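Local coordinates for immunoglobulin-like protein (Pseudomonas aeruginosa, PDB 3N6Y), which is of unknown function but adopts an immunoglobulin-like, E-set-type beta fold and is probably exported by way of a signal sequence, at residues Glu13-Ser19 against Gln36-Thr42. Residues are numbered along the deposited sequence; the frame is centred on the assembly and turned at random. Where two conformers were deposited one is given.
Sequences EYGVFES and QNIQQTT
Ile38 lies side by side with Phe17 and presses its CG1 over the middle of the ring, 3.9 Å from the centroid and almost straight above it. With CG1 anti to the carbonyl carbon (chi1 -60°), the branch runs on along that face and brings CD1 to 3.8 Å from Phe17 CZ. The same methyl meets Glu13 CB, while Ile38 CG2 packs on the Tyr14 carbonyl carbon at 3.5 Å. At the other end Gln40 reaches across the Tyr14 ring: its CG makes a CH-pi contact over one face, offset toward the rim, and its amide lies nearly parallel to the ring, the planes 15° apart. The edge of that ring meets Thr41 O, 3.4 Å from Tyr14 CD1; Lys132 adds a cation-pi contact. On the surface of the immunoglobulin-like fold, 16-17 and 38-40 form a two-stranded antiparallel sheet. Strand 13-14, paired with strand 51-59, turns a corner at Gly15 into 16-17, and Gly15 and Phe17 still bond to Gly53 and Lys51. At the corner Gly15 CA makes close CA-H...O contacts with Gln39 O and Thr41 O, each at 3.2 Å. Beyond it Val16 and Gln39 exchange two backbone hydrogen bonds, and Glu18 N donates to Asn37 O. Glu18 and Asn37 then run alongside each other, and Asn37 ND2 gives a nearly straight bond (173°) to Glu18 OE1 at 2.8 Å. OE1 lies in the amide plane of Asn37, whereas ND2 comes from above the Glu18 carboxylate, the two planes being steeply inclined. Gln36 crosses Phe17 at about a right angle, bringing OE1 to 3.5 Å from Phe17 CD2; that oxygen also accepts from Lys51. Water bridges Glu18 O to Asn37 N, and a second water links Tyr14 N with Gln40 OE1. The Glu13 carboxylate turns to Arg55, which pairs with its OE2 in a salt bridge.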
loop_
_atom_site.group_PDB
_atom_site.type_symbol
_atom_site.label_atom_id
_atom_site.label_comp_id
_atom_site.label_asym_id
_atom_site.label_seq_id
_atom_site.Cartn_x
_atom_site.Cartn_y
_atom_site.Cartn_z
ATOM N N GLU A 13 -0.322 10.595 -1.424
ATOM C CA GLU A 13 -1.569 10.678 -0.671
ATOM C C GLU A 13 -1.544 9.534 0.324
ATOM O O GLU A 13 -1.090 8.436 -0.009
ATOM C CB GLU A 13 -2.771 10.499 -1.588
ATOM C CG GLU A 13 -2.842 11.508 -2.728
ATOM C CD GLU A 13 -3.950 11.181 -3.726
ATOM O OE1 GLU A 13 -5.115 11.500 -3.417
ATOM O OE2 GLU A 13 -3.645 10.577 -4.791
ATOM N N TYR A 14 -2.106 9.742 1.498
ATOM C CA TYR A 14 -2.180 8.640 2.456
ATOM C C TYR A 14 -3.393 8.792 3.356
ATOM O O TYR A 14 -3.797 9.928 3.679
ATOM C CB TYR A 14 -0.911 8.548 3.295
ATOM C CG TYR A 14 -0.725 9.694 4.197
ATOM C CD1 TYR A 14 -1.302 9.688 5.478
ATOM C CD2 TYR A 14 -0.037 10.841 3.784
ATOM C CE1 TYR A 14 -1.155 10.731 6.319
ATOM C CE2 TYR A 14 0.113 11.912 4.622
ATOM C CZ TYR A 14 -0.446 11.865 5.886
ATOM O OH TYR A 14 -0.263 12.961 6.675
ATOM N N GLY A 15 -3.926 7.663 3.809
ATOM C CA GLY A 15 -5.090 7.651 4.675
ATOM C C GLY A 15 -6.126 6.598 4.398
ATOM O O GLY A 15 -5.787 5.505 3.950
ATOM N N VAL A 16 -7.379 6.926 4.691
ATOM C CA VAL A 16 -8.512 6.044 4.578
ATOM C C VAL A 16 -9.213 6.326 3.243
ATOM O O VAL A 16 -9.587 7.483 2.959
ATOM C CB VAL A 16 -9.491 6.171 5.782
ATOM C CG1 VAL A 16 -10.782 5.348 5.512
ATOM C CG2 VAL A 16 -8.824 5.718 7.090
ATOM N N PHE A 17 -9.390 5.265 2.462
ATOM C CA PHE A 17 -10.042 5.296 1.132
ATOM C C PHE A 17 -11.526 5.309 1.332
ATOM O O PHE A 17 -12.071 4.518 2.109
ATOM C CB PHE A 17 -9.656 4.096 0.278
ATOM C CG PHE A 17 -8.258 4.173 -0.293
ATOM C CD1 PHE A 17 -7.141 4.155 0.529
ATOM C CD2 PHE A 17 -8.055 4.216 -1.670
ATOM C CE1 PHE A 17 -5.838 4.196 -0.012
ATOM C CE2 PHE A 17 -6.769 4.267 -2.210
ATOM C CZ PHE A 17 -5.660 4.253 -1.379
ATOM N N GLU A 18 -12.201 6.210 0.632
ATOM C CA GLU A 18 -13.641 6.354 0.806
ATOM C C GLU A 18 -14.348 5.749 -0.380
ATOM O O GLU A 18 -13.941 5.949 -1.515
ATOM C CB GLU A 18 -14.014 7.833 0.961
ATOM C CG GLU A 18 -13.352 8.521 2.140
ATOM C CD GLU A 18 -13.886 9.940 2.367
ATOM O OE1 GLU A 18 -14.166 10.629 1.369
ATOM O OE2 GLU A 18 -14.002 10.354 3.536
ATOM N N SER A 19 -15.379 4.964 -0.116
ATOM C CA SER A 19 -16.160 4.377 -1.182
ATOM C C SER A 19 -17.598 4.812 -0.990
ATOM O O SER A 19 -17.991 5.177 0.118
ATOM C CB SER A 19 -16.047 2.847 -1.158
ATOM O OG SER A 19 -16.528 2.309 0.065
ATOM N N GLN A 36 -11.555 6.998 -5.813
ATOM C CA GLN A 36 -11.841 7.058 -4.385
ATOM C C GLN A 36 -11.116 8.265 -3.808
ATOM O O GLN A 36 -9.933 8.469 -4.082
ATOM C CB GLN A 36 -11.399 5.755 -3.688
ATOM C CG GLN A 36 -12.329 4.550 -3.948
ATOM C CD GLN A 36 -11.927 3.309 -3.149
ATOM O OE1 GLN A 36 -10.831 2.784 -3.316
ATOM N NE2 GLN A 36 -12.817 2.844 -2.281
ATOM N N ASN A 37 -11.846 9.088 -3.056
ATOM C CA ASN A 37 -11.253 10.094 -2.222
ATOM C C ASN A 37 -10.491 9.350 -1.122
ATOM O O ASN A 37 -10.848 8.241 -0.734
ATOM C CB ASN A 37 -12.337 11.004 -1.609
ATOM C CG ASN A 37 -11.764 12.195 -0.858
ATOM O OD1 ASN A 37 -10.878 12.889 -1.356
ATOM N ND2 ASN A 37 -12.274 12.445 0.348
ATOM N N ILE A 38 -9.416 9.965 -0.686
ATOM C CA ILE A 38 -8.650 9.547 0.504
ATOM C C ILE A 38 -8.698 10.635 1.590
ATOM O O ILE A 38 -8.346 11.806 1.338
ATOM C CB ILE A 38 -7.170 9.220 0.137
ATOM C CG1 ILE A 38 -7.075 8.089 -0.877
ATOM C CG2 ILE A 38 -6.327 8.930 1.429
ATOM C CD1 ILE A 38 -5.690 8.012 -1.498
ATOM N N GLN A 39 -9.171 10.260 2.784
ATOM C CA GLN A 39 -9.181 11.137 3.956
ATOM C C GLN A 39 -7.794 11.020 4.582
ATOM O O GLN A 39 -7.375 9.935 5.000
ATOM C CB GLN A 39 -10.264 10.705 4.941
ATOM C CG GLN A 39 -10.584 11.702 6.044
ATOM C CD GLN A 39 -11.850 11.324 6.793
ATOM O OE1 GLN A 39 -12.813 12.090 6.844
ATOM N NE2 GLN A 39 -11.879 10.114 7.322
ATOM N N GLN A 40 -7.070 12.122 4.591
ATOM C CA GLN A 40 -5.668 12.075 4.990
ATOM C C GLN A 40 -5.549 11.861 6.477
ATOM O O GLN A 40 -5.992 12.713 7.249
ATOM C CB GLN A 40 -4.953 13.378 4.617
ATOM C CG GLN A 40 -3.467 13.315 4.972
ATOM C CD GLN A 40 -2.667 14.482 4.438
ATOM O OE1 GLN A 40 -2.383 14.564 3.253
ATOM N NE2 GLN A 40 -2.237 15.346 5.336
ATOM N N THR A 41 -4.947 10.741 6.877
ATOM C CA THR A 41 -4.754 10.435 8.289
ATOM C C THR A 41 -3.803 9.257 8.441
ATOM O O THR A 41 -3.692 8.450 7.496
ATOM C CB THR A 41 -6.100 10.048 8.961
ATOM O OG1 THR A 41 -5.865 9.922 10.368
ATOM C CG2 THR A 41 -6.626 8.742 8.394
ATOM N N THR A 42 -3.183 9.155 9.623
ATOM C CA THR A 42 -2.477 7.942 10.026
ATOM C C THR A 42 -3.252 7.112 11.030
ATOM O O THR A 42 -2.796 6.017 11.414
ATOM C CB THR A 42 -1.079 8.265 10.599
ATOM O OG1 THR A 42 -1.152 9.240 11.667
ATOM C CG2 THR A 42 -0.196 8.750 9.435
HETATM O O HOH W 1 -3.509 12.222 1.578
HETATM O O HOH W 2 -13.076 1.895 0.456
HETATM O O HOH W 3 -14.595 8.521 -2.620
#